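Local coordinates for BH0493 protein (Bacillus halodurans C-125, PDB 2QEE) that binds zinc and is a putative amidohydrolase, probably a metal-dependent enzyme of the amidohydrolase superfamily, at residues C[54-59]-C[82-87]; C[43-48]-C[75-80]; C[190-195]-C[210-215]. All blocks are in the same frame, centred on the assembly; numbering follows the deposited sequence.

From the N terminus, the chain passes strand 24-26 and the zinc ligands H28 and H30 before it enters a helical region. Interaction 2 opens there at 43-48 and interaction 1 at 54-59. Interaction 2 closes at 75-80 and interaction 1 at 82-87, so the two loops cross. Both close on helix 73-86, which packs against helices 44-48 and 51-58 in turn. Their centres lie about 11 Å apart, and they touch through V57 with I80 and F85 with L48. Interaction 3 follows in series, with its centre about 44 Å from interaction 1 and 39 Å from interaction 2. It closes a short loop between 190-195 and helix 200-217.

Interaction 1: C[54-59]-C[82-87]; sequences VAEVMR and EELFIK
L84 reaches from helix 73-86 to the backbone and side chains of E56 and V57 on helix 51-58. Its CB points toward that helix, and CG carries the two methyls across. CD1 rests on the CB of E56 at 3.8 Å and also lies near the V57 backbone N. CD2 meets the main chain, with the E56 carbonyl O 3.8 Å away and V57 CA at 3.9 Å. Both methyls thus lie over one face of the E56-V57 peptide. V57 makes a second contact one residue back along the other helix. With chi1 at 72°, CG1 sits between the backbone N and the carbonyl carbon, and CG2 is left anti to the N, facing E83. V57 CG2 touches the CB of E83 at 3.6 Å. These two side chains cross at about a right angle. The helix segments are also perpendicular, at 90°, with axes 9.7 Å apart. Such packing belongs to the helical region that follows strand 24-26 and precedes strand 139-143, consistent with an insertion between the first strands of an amidohydrolase barrel. L84 and E83 lie within a wider pi-type turn at 82-86. An alanine here would take away the methyl that the E56 CB rests on and would probably open a gap against the E56-V57 peptide. The polar ends turn to other partners. The E56 carboxylate bonds S92 and forms a salt bridge with R316 of the second subunit. The E83 carboxylate holds R88 by a salt bridge and T61 by a hydrogen bond.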
loop_
_atom_site.group_PDB
_atom_site.type_symbol
_atom_site.label_atom_id
_atom_site.label_comp_id
_atom_site.label_asym_id
_atom_site.label_seq_id
_atom_site.Cartn_x
_atom_site.Cartn_y
_atom_site.Cartn_z
ATOM N N VAL C 54 -1.550 -1.785 26.442
ATOM C CA VAL C 54 -1.565 -0.450 27.099
ATOM C C VAL C 54 -2.002 0.680 26.134
ATOM O O VAL C 54 -2.959 1.436 26.428
ATOM C CB VAL C 54 -0.194 -0.145 27.734
ATOM C CG1 VAL C 54 -0.191 1.260 28.363
ATOM C CG2 VAL C 54 0.116 -1.217 28.784
ATOM N N ALA C 55 -1.412 0.703 24.936
ATOM C CA ALA C 55 -1.838 1.678 23.920
ATOM C C ALA C 55 -3.346 1.529 23.679
ATOM O O ALA C 55 -4.105 2.507 23.696
ATOM C CB ALA C 55 -1.052 1.447 22.622
ATOM N N GLU C 56 -3.825 0.292 23.476
ATOM C CA GLU C 56 -5.223 0.119 23.130
ATOM C C GLU C 56 -6.175 0.522 24.270
ATOM O O GLU C 56 -7.171 1.168 24.007
ATOM C CB GLU C 56 -5.481 -1.319 22.662
ATOM C CG GLU C 56 -4.776 -1.557 21.292
ATOM C CD GLU C 56 -4.979 -2.972 20.772
ATOM O OE1 GLU C 56 -6.067 -3.558 21.025
ATOM O OE2 GLU C 56 -4.014 -3.447 20.119
ATOM N N VAL C 57 -5.819 0.191 25.518
ATOM C CA VAL C 57 -6.771 0.478 26.633
ATOM C C VAL C 57 -6.841 2.010 26.819
ATOM O O VAL C 57 -7.913 2.584 27.121
ATOM C CB VAL C 57 -6.385 -0.253 27.961
ATOM C CG1 VAL C 57 -5.118 0.363 28.667
ATOM C CG2 VAL C 57 -7.581 -0.327 28.870
ATOM N N MET C 58 -5.709 2.658 26.558
ATOM C CA MET C 58 -5.687 4.127 26.742
ATOM C C MET C 58 -6.593 4.868 25.733
ATOM O O MET C 58 -6.990 6.009 25.998
ATOM C CB MET C 58 -4.251 4.679 26.787
ATOM C CG MET C 58 -3.370 4.253 27.994
ATOM S SD MET C 58 -4.145 4.362 29.679
ATOM C CE MET C 58 -4.599 5.978 29.519
ATOM N N ARG C 59 -6.978 4.233 24.609
ATOM C CA ARG C 59 -7.981 4.841 23.714
ATOM C C ARG C 59 -9.387 4.792 24.255
ATOM O O ARG C 59 -10.213 5.524 23.787
ATOM C CB ARG C 59 -7.998 4.176 22.324
ATOM C CG ARG C 59 -6.727 4.504 21.520
ATOM C CD ARG C 59 -6.852 4.110 20.027
ATOM N NE ARG C 59 -8.020 4.716 19.377
ATOM C CZ ARG C 59 -8.117 6.031 19.104
ATOM N NH1 ARG C 59 -7.101 6.843 19.357
ATOM N NH2 ARG C 59 -9.202 6.514 18.550
ATOM N N GLU C 82 -11.403 -5.757 31.454
ATOM C CA GLU C 82 -12.716 -5.128 31.421
ATOM C C GLU C 82 -12.913 -4.202 30.195
ATOM O O GLU C 82 -13.941 -4.299 29.525
ATOM C CB GLU C 82 -12.940 -4.360 32.741
ATOM C CG GLU C 82 -14.259 -3.632 32.830
ATOM C CD GLU C 82 -15.484 -4.550 32.947
ATOM O OE1 GLU C 82 -15.342 -5.775 33.239
ATOM O OE2 GLU C 82 -16.595 -4.031 32.711
ATOM N N GLU C 83 -11.923 -3.362 29.888
ATOM C CA GLU C 83 -12.109 -2.311 28.883
ATOM C C GLU C 83 -12.025 -2.863 27.456
ATOM O O GLU C 83 -12.732 -2.386 26.596
ATOM C CB GLU C 83 -11.038 -1.229 29.018
ATOM C CG GLU C 83 -11.126 -0.447 30.392
ATOM C CD GLU C 83 -12.140 0.703 30.356
ATOM O OE1 GLU C 83 -12.832 0.889 29.342
ATOM O OE2 GLU C 83 -12.218 1.479 31.352
ATOM N N LEU C 84 -11.151 -3.846 27.243
ATOM C CA LEU C 84 -10.906 -4.328 25.839
ATOM C C LEU C 84 -11.538 -5.682 25.529
ATOM O O LEU C 84 -11.620 -6.070 24.366
ATOM C CB LEU C 84 -9.417 -4.462 25.613
ATOM C CG LEU C 84 -8.558 -3.203 25.662
ATOM C CD1 LEU C 84 -7.171 -3.529 25.261
ATOM C CD2 LEU C 84 -9.154 -2.014 24.834
ATOM N N PHE C 85 -11.936 -6.433 26.547
ATOM C CA PHE C 85 -12.575 -7.716 26.306
ATOM C C PHE C 85 -14.051 -7.749 26.703
ATOM O O PHE C 85 -14.864 -8.457 26.067
ATOM C CB PHE C 85 -11.820 -8.860 27.020
ATOM C CG PHE C 85 -10.408 -9.054 26.553
ATOM C CD1 PHE C 85 -10.079 -10.202 25.836
ATOM C CD2 PHE C 85 -9.402 -8.116 26.850
ATOM C CE1 PHE C 85 -8.774 -10.420 25.353
ATOM C CE2 PHE C 85 -8.103 -8.306 26.427
ATOM C CZ PHE C 85 -7.784 -9.487 25.670
ATOM N N ILE C 86 -14.394 -7.098 27.828
ATOM C CA ILE C 86 -15.776 -7.157 28.311
ATOM C C ILE C 86 -16.662 -6.034 27.741
ATOM O O ILE C 86 -17.761 -6.289 27.259
ATOM C CB ILE C 86 -15.810 -7.191 29.914
ATOM C CG1 ILE C 86 -14.950 -8.335 30.452
ATOM C CG2 ILE C 86 -17.216 -7.291 30.447
ATOM C CD1 ILE C 86 -15.316 -9.755 29.836
ATOM N N LYS C 87 -16.195 -4.782 27.789
ATOM C CA LYS C 87 -16.984 -3.623 27.360
ATOM C C LYS C 87 -16.972 -3.413 25.845
ATOM O O LYS C 87 -17.791 -2.671 25.338
ATOM C CB LYS C 87 -16.400 -2.339 27.996
ATOM C CG LYS C 87 -16.649 -2.286 29.553
ATOM C CD LYS C 87 -15.973 -0.997 30.034
ATOM C CE LYS C 87 -16.278 -0.699 31.480
ATOM N NZ LYS C 87 -15.950 0.763 31.711
#

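Interaction 2: C[43-48]-C[75-80]; sequences DIDELL and EQADLI
L48 and A77 meet side by side, CB to CB at 3.9 Å, where helix 44-48 packs on helix 73-86. The L48 CG lies anti to its carbonyl carbon (chi1 -79°), and CD1 comes alongside the A77 carbonyl O and methyl. The other branch, CD2, reaches I80 CG2 at 4.2 Å, and these two side chains slide past each other in opposite directions. In I80, CG1 is anti to the carbonyl carbon (chi1 -69°) and the chain is extended beyond it, which brings I80 CD1 to 3.1 Å from L48 O, a tight fit. I80 CG2 sits beside the carbonyl carbon and is 3.5 Å from L48 O. That carbonyl oxygen is buried with no polar partner in the model. The helix segments cross at 61° within the helical region between strands 24-26 and 139-143. D43 is the N-cap of helix 44-48: its OD1 accepts from E46 N at 2.9 Å. D45 turns its carboxylate past the A77 methyl, OD1 to CB 3.5 Å. The charge is paired on both oxygens, by salt bridges to R74 and R118. R118 also binds D78, so it stands between two acids and would be expected to offset their repulsion.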
loop_
_atom_site.group_PDB
_atom_site.type_symbol
_atom_site.label_atom_id
_atom_site.label_comp_id
_atom_site.label_asym_id
_atom_site.label_seq_id
_atom_site.Cartn_x
_atom_site.Cartn_y
_atom_site.Cartn_z
ATOM N N ASP C 43 3.028 -15.268 31.981
ATOM C CA ASP C 43 1.690 -15.383 32.583
ATOM C C ASP C 43 0.657 -14.442 32.043
ATOM O O ASP C 43 1.000 -13.489 31.332
ATOM C CB ASP C 43 1.673 -15.434 34.137
ATOM C CG ASP C 43 1.760 -14.067 34.806
ATOM O OD1 ASP C 43 1.487 -12.987 34.214
ATOM O OD2 ASP C 43 2.124 -14.078 36.009
ATOM N N ILE C 44 -0.596 -14.687 32.399
ATOM C CA ILE C 44 -1.738 -13.901 31.830
ATOM C C ILE C 44 -1.699 -12.407 32.184
ATOM O O ILE C 44 -2.133 -11.554 31.383
ATOM C CB ILE C 44 -3.083 -14.544 32.183
ATOM C CG1 ILE C 44 -4.287 -13.866 31.519
ATOM C CG2 ILE C 44 -3.268 -14.558 33.755
ATOM C CD1 ILE C 44 -4.255 -13.790 29.964
ATOM N N ASP C 45 -1.274 -12.062 33.402
ATOM C CA ASP C 45 -1.116 -10.659 33.750
ATOM C C ASP C 45 -0.067 -9.956 32.907
ATOM O O ASP C 45 -0.265 -8.796 32.527
ATOM C CB ASP C 45 -0.756 -10.534 35.238
ATOM C CG ASP C 45 -1.944 -10.816 36.152
ATOM O OD1 ASP C 45 -3.099 -10.862 35.699
ATOM O OD2 ASP C 45 -1.722 -10.971 37.361
ATOM N N GLU C 46 1.019 -10.646 32.568
ATOM C CA GLU C 46 2.044 -10.088 31.704
ATOM C C GLU C 46 1.499 -9.977 30.246
ATOM O O GLU C 46 1.726 -8.980 29.600
ATOM C CB GLU C 46 3.248 -10.976 31.734
ATOM C CG GLU C 46 3.938 -10.971 33.144
ATOM C CD GLU C 46 4.692 -9.686 33.457
ATOM O OE1 GLU C 46 4.781 -8.743 32.611
ATOM O OE2 GLU C 46 5.245 -9.634 34.577
ATOM N N LEU C 47 0.801 -11.015 29.786
ATOM C CA LEU C 47 0.123 -10.963 28.461
ATOM C C LEU C 47 -0.780 -9.746 28.341
ATOM O O LEU C 47 -0.725 -9.010 27.384
ATOM C CB LEU C 47 -0.714 -12.212 28.184
ATOM C CG LEU C 47 0.077 -13.470 27.828
ATOM C CD1 LEU C 47 -0.864 -14.705 27.747
ATOM C CD2 LEU C 47 0.836 -13.271 26.487
ATOM N N LEU C 48 -1.624 -9.537 29.355
ATOM C CA LEU C 48 -2.568 -8.441 29.335
ATOM C C LEU C 48 -1.936 -7.053 29.464
ATOM O O LEU C 48 -2.494 -6.076 28.985
ATOM C CB LEU C 48 -3.585 -8.670 30.457
ATOM C CG LEU C 48 -4.665 -9.697 30.087
ATOM C CD1 LEU C 48 -5.487 -10.057 31.367
ATOM C CD2 LEU C 48 -5.655 -9.257 28.951
ATOM N N GLU C 75 -3.972 -5.164 38.894
ATOM C CA GLU C 75 -4.999 -4.135 38.674
ATOM C C GLU C 75 -5.006 -3.637 37.225
ATOM O O GLU C 75 -6.092 -3.442 36.665
ATOM C CB GLU C 75 -4.809 -2.927 39.608
ATOM C CG GLU C 75 -5.172 -3.269 41.051
ATOM C CD GLU C 75 -4.602 -2.314 42.080
ATOM O OE1 GLU C 75 -3.853 -1.382 41.739
ATOM O OE2 GLU C 75 -4.920 -2.522 43.267
ATOM N N GLN C 76 -3.817 -3.445 36.657
ATOM C CA GLN C 76 -3.682 -3.031 35.227
ATOM C C GLN C 76 -4.336 -4.109 34.363
ATOM O O GLN C 76 -5.151 -3.798 33.493
ATOM C CB GLN C 76 -2.215 -2.884 34.874
ATOM C CG GLN C 76 -1.548 -1.625 35.476
ATOM C CD GLN C 76 -0.053 -1.625 35.263
ATOM O OE1 GLN C 76 0.528 -2.629 34.869
ATOM N NE2 GLN C 76 0.596 -0.513 35.574
ATOM N N ALA C 77 -3.998 -5.370 34.634
ATOM C CA ALA C 77 -4.551 -6.481 33.854
ATOM C C ALA C 77 -6.070 -6.569 33.967
ATOM O O ALA C 77 -6.769 -6.794 32.986
ATOM C CB ALA C 77 -3.871 -7.787 34.250
ATOM N N ASP C 78 -6.614 -6.394 35.178
ATOM C CA ASP C 78 -8.027 -6.329 35.380
ATOM C C ASP C 78 -8.688 -5.200 34.544
ATOM O O ASP C 78 -9.758 -5.396 33.968
ATOM C CB ASP C 78 -8.329 -6.028 36.873
ATOM C CG ASP C 78 -8.121 -7.210 37.790
ATOM O OD1 ASP C 78 -8.055 -8.369 37.335
ATOM O OD2 ASP C 78 -8.086 -6.962 39.013
ATOM N N LEU C 79 -8.103 -4.004 34.567
ATOM C CA LEU C 79 -8.641 -2.870 33.826
ATOM C C LEU C 79 -8.650 -3.204 32.295
ATOM O O LEU C 79 -9.653 -2.954 31.593
ATOM C CB LEU C 79 -7.768 -1.628 34.049
ATOM C CG LEU C 79 -8.287 -0.370 33.315
ATOM C CD1 LEU C 79 -9.644 0.111 33.813
ATOM C CD2 LEU C 79 -7.257 0.758 33.314
ATOM N N ILE C 80 -7.514 -3.697 31.816
ATOM C CA ILE C 80 -7.351 -4.058 30.358
ATOM C C ILE C 80 -8.408 -5.104 29.965
ATOM O O ILE C 80 -9.090 -4.944 28.944
ATOM C CB ILE C 80 -5.906 -4.430 29.999
ATOM C CG1 ILE C 80 -5.047 -3.136 30.105
ATOM C CG2 ILE C 80 -5.806 -5.108 28.565
ATOM C CD1 ILE C 80 -3.525 -3.365 30.055
#

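Interaction 3: C[190-195]-C[210-215]; sequences WGYKVN and LTDWIE
The loop backbone at Y192 stays well away from helix 200-217, with 10.6 Å between the CA atoms of Y192 and L210, so the gap to D212 is bridged by side chains. G191 shapes the approach. It ends helix 180-189 with a Schellman motif and takes a positive phi of 93°, where a side chain would press on the carbonyl O of W190. An inverse gamma turn centred on K193 follows, with V194 N bonded to Y192 O. Between these two turns, Y192 sends its ring toward the helix. Its CG is anti to the carbonyl carbon (chi1 -57°), and the ring stretches out until the hydroxyl meets the D212 carboxylate. The hydroxyl donates a short bond, OH to OD2 2.6 Å. It uses the anti lone pair of OD2, the one turned away from the other carboxylate oxygen. D212 OD2 sits at the edge of the Y192 ring, in its plane, 3.4 Å from Y192 CE1. The carboxylate plane is turned 55° from the ring, and the meeting is at the ring edge, not over a face. OD2 also has a long, weak ion pair with R208. That positive charge may slightly favour the ionised form of D212. The ring is held by F209, edge-to-face, and packs on L187 of helix 180-189. The bond thus ties the loop between helices 180-189 and 200-217 back to the second of them. These helices lie in the connection between the parallel, paired strands 171-172 and 222-226, a beta-alpha-beta crossover as expected in an amidohydrolase barrel.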
loop_
_atom_site.group_PDB
_atom_site.type_symbol
_atom_site.label_atom_id
_atom_site.label_comp_id
_atom_site.label_asym_id
_atom_site.label_seq_id
_atom_site.Cartn_x
_atom_site.Cartn_y
_atom_site.Cartn_z
ATOM N N TRP C 190 33.977 0.926 32.509
ATOM C CA TRP C 190 34.161 -0.518 32.313
ATOM C C TRP C 190 35.561 -0.834 31.784
ATOM O O TRP C 190 35.851 -1.981 31.436
ATOM C CB TRP C 190 33.051 -1.081 31.369
ATOM C CG TRP C 190 31.628 -1.057 31.968
ATOM C CD1 TRP C 190 31.285 -1.177 33.296
ATOM C CD2 TRP C 190 30.379 -0.938 31.252
ATOM N NE1 TRP C 190 29.916 -1.121 33.445
ATOM C CE2 TRP C 190 29.334 -0.975 32.210
ATOM C CE3 TRP C 190 30.046 -0.786 29.898
ATOM C CZ2 TRP C 190 27.978 -0.874 31.861
ATOM C CZ3 TRP C 190 28.681 -0.697 29.545
ATOM C CH2 TRP C 190 27.670 -0.721 30.532
ATOM N N GLY C 191 36.422 0.192 31.692
ATOM C CA GLY C 191 37.800 0.017 31.261
ATOM C C GLY C 191 38.113 0.201 29.794
ATOM O O GLY C 191 39.232 -0.107 29.341
ATOM N N TYR C 192 37.126 0.705 29.043
ATOM C CA TYR C 192 37.308 0.991 27.616
ATOM C C TYR C 192 37.636 2.471 27.480
ATOM O O TYR C 192 36.787 3.319 27.639
ATOM C CB TYR C 192 36.056 0.590 26.807
ATOM C CG TYR C 192 35.712 -0.868 27.001
ATOM C CD1 TYR C 192 36.373 -1.859 26.270
ATOM C CD2 TYR C 192 34.769 -1.254 27.938
ATOM C CE1 TYR C 192 36.099 -3.172 26.464
ATOM C CE2 TYR C 192 34.498 -2.606 28.147
ATOM C CZ TYR C 192 35.170 -3.541 27.401
ATOM O OH TYR C 192 34.888 -4.881 27.581
ATOM N N LYS C 193 38.897 2.745 27.217
ATOM C CA LYS C 193 39.440 4.099 27.362
ATOM C C LYS C 193 39.176 4.870 26.085
ATOM O O LYS C 193 40.076 5.121 25.281
ATOM C CB LYS C 193 40.937 4.031 27.707
ATOM C CG LYS C 193 41.173 3.544 29.146
ATOM C CD LYS C 193 42.655 3.393 29.477
ATOM C CE LYS C 193 43.105 1.933 29.365
ATOM N NZ LYS C 193 44.344 1.667 30.185
ATOM N N VAL C 194 37.910 5.189 25.884
ATOM C CA VAL C 194 37.533 5.964 24.731
ATOM C C VAL C 194 37.752 7.418 25.140
ATOM O O VAL C 194 37.427 7.822 26.269
ATOM C CB VAL C 194 36.072 5.716 24.289
ATOM C CG1 VAL C 194 35.893 4.260 23.781
ATOM C CG2 VAL C 194 35.141 5.985 25.400
ATOM N N ASN C 195 38.310 8.164 24.197
ATOM C CA ASN C 195 38.675 9.554 24.376
ATOM C C ASN C 195 37.510 10.518 24.090
ATOM O O ASN C 195 36.445 10.109 23.614
ATOM C CB ASN C 195 39.837 9.817 23.449
ATOM C CG ASN C 195 41.009 8.847 23.698
ATOM O OD1 ASN C 195 41.381 8.610 24.843
ATOM N ND2 ASN C 195 41.580 8.323 22.647
ATOM N N LEU C 210 33.055 -4.436 21.625
ATOM C CA LEU C 210 32.284 -5.397 20.818
ATOM C C LEU C 210 32.881 -6.818 20.897
ATOM O O LEU C 210 32.131 -7.797 21.120
ATOM C CB LEU C 210 32.201 -4.941 19.372
ATOM C CG LEU C 210 31.457 -3.619 19.187
ATOM C CD1 LEU C 210 31.640 -3.154 17.715
ATOM C CD2 LEU C 210 29.979 -3.684 19.619
ATOM N N THR C 211 34.211 -6.923 20.757
ATOM C CA THR C 211 34.849 -8.225 20.708
ATOM C C THR C 211 34.658 -8.965 22.043
ATOM O O THR C 211 34.472 -10.201 22.073
ATOM C CB THR C 211 36.369 -8.080 20.380
ATOM O OG1 THR C 211 36.495 -7.508 19.072
ATOM C CG2 THR C 211 37.039 -9.458 20.390
ATOM N N ASP C 212 34.708 -8.228 23.155
ATOM C CA ASP C 212 34.563 -8.839 24.479
ATOM C C ASP C 212 33.170 -9.384 24.647
ATOM O O ASP C 212 32.964 -10.450 25.240
ATOM C CB ASP C 212 34.806 -7.825 25.628
ATOM C CG ASP C 212 36.302 -7.504 25.862
ATOM O OD1 ASP C 212 37.182 -8.160 25.272
ATOM O OD2 ASP C 212 36.580 -6.564 26.631
ATOM N N TRP C 213 32.175 -8.678 24.109
ATOM C CA TRP C 213 30.799 -9.169 24.275
ATOM C C TRP C 213 30.475 -10.298 23.285
ATOM O O TRP C 213 29.738 -11.204 23.622
ATOM C CB TRP C 213 29.806 -8.012 24.175
ATOM C CG TRP C 213 29.752 -7.358 25.504
ATOM C CD1 TRP C 213 30.327 -6.165 25.865
ATOM C CD2 TRP C 213 29.169 -7.910 26.683
ATOM N NE1 TRP C 213 30.099 -5.939 27.217
ATOM C CE2 TRP C 213 29.391 -7.000 27.732
ATOM C CE3 TRP C 213 28.477 -9.095 26.956
ATOM C CZ2 TRP C 213 28.915 -7.232 29.030
ATOM C CZ3 TRP C 213 27.999 -9.323 28.238
ATOM C CH2 TRP C 213 28.220 -8.394 29.262
ATOM N N ILE C 214 31.079 -10.249 22.119
ATOM C CA ILE C 214 30.989 -11.340 21.146
ATOM C C ILE C 214 31.541 -12.607 21.771
ATOM O O ILE C 214 30.898 -13.632 21.731
ATOM C CB ILE C 214 31.711 -11.008 19.840
ATOM C CG1 ILE C 214 30.892 -9.965 19.017
ATOM C CG2 ILE C 214 31.919 -12.324 18.991
ATOM C CD1 ILE C 214 31.644 -9.352 17.898
ATOM N N GLU C 215 32.715 -12.518 22.388
ATOM C CA GLU C 215 33.353 -13.671 23.012
ATOM C C GLU C 215 32.463 -14.234 24.117
ATOM O O GLU C 215 32.235 -15.435 24.217
ATOM C CB GLU C 215 34.702 -13.227 23.586
ATOM C CG GLU C 215 35.363 -14.207 24.528
ATOM C CD GLU C 215 36.750 -13.749 24.931
ATOM O OE1 GLU C 215 37.052 -12.530 24.827
ATOM O OE2 GLU C 215 37.550 -14.625 25.344
#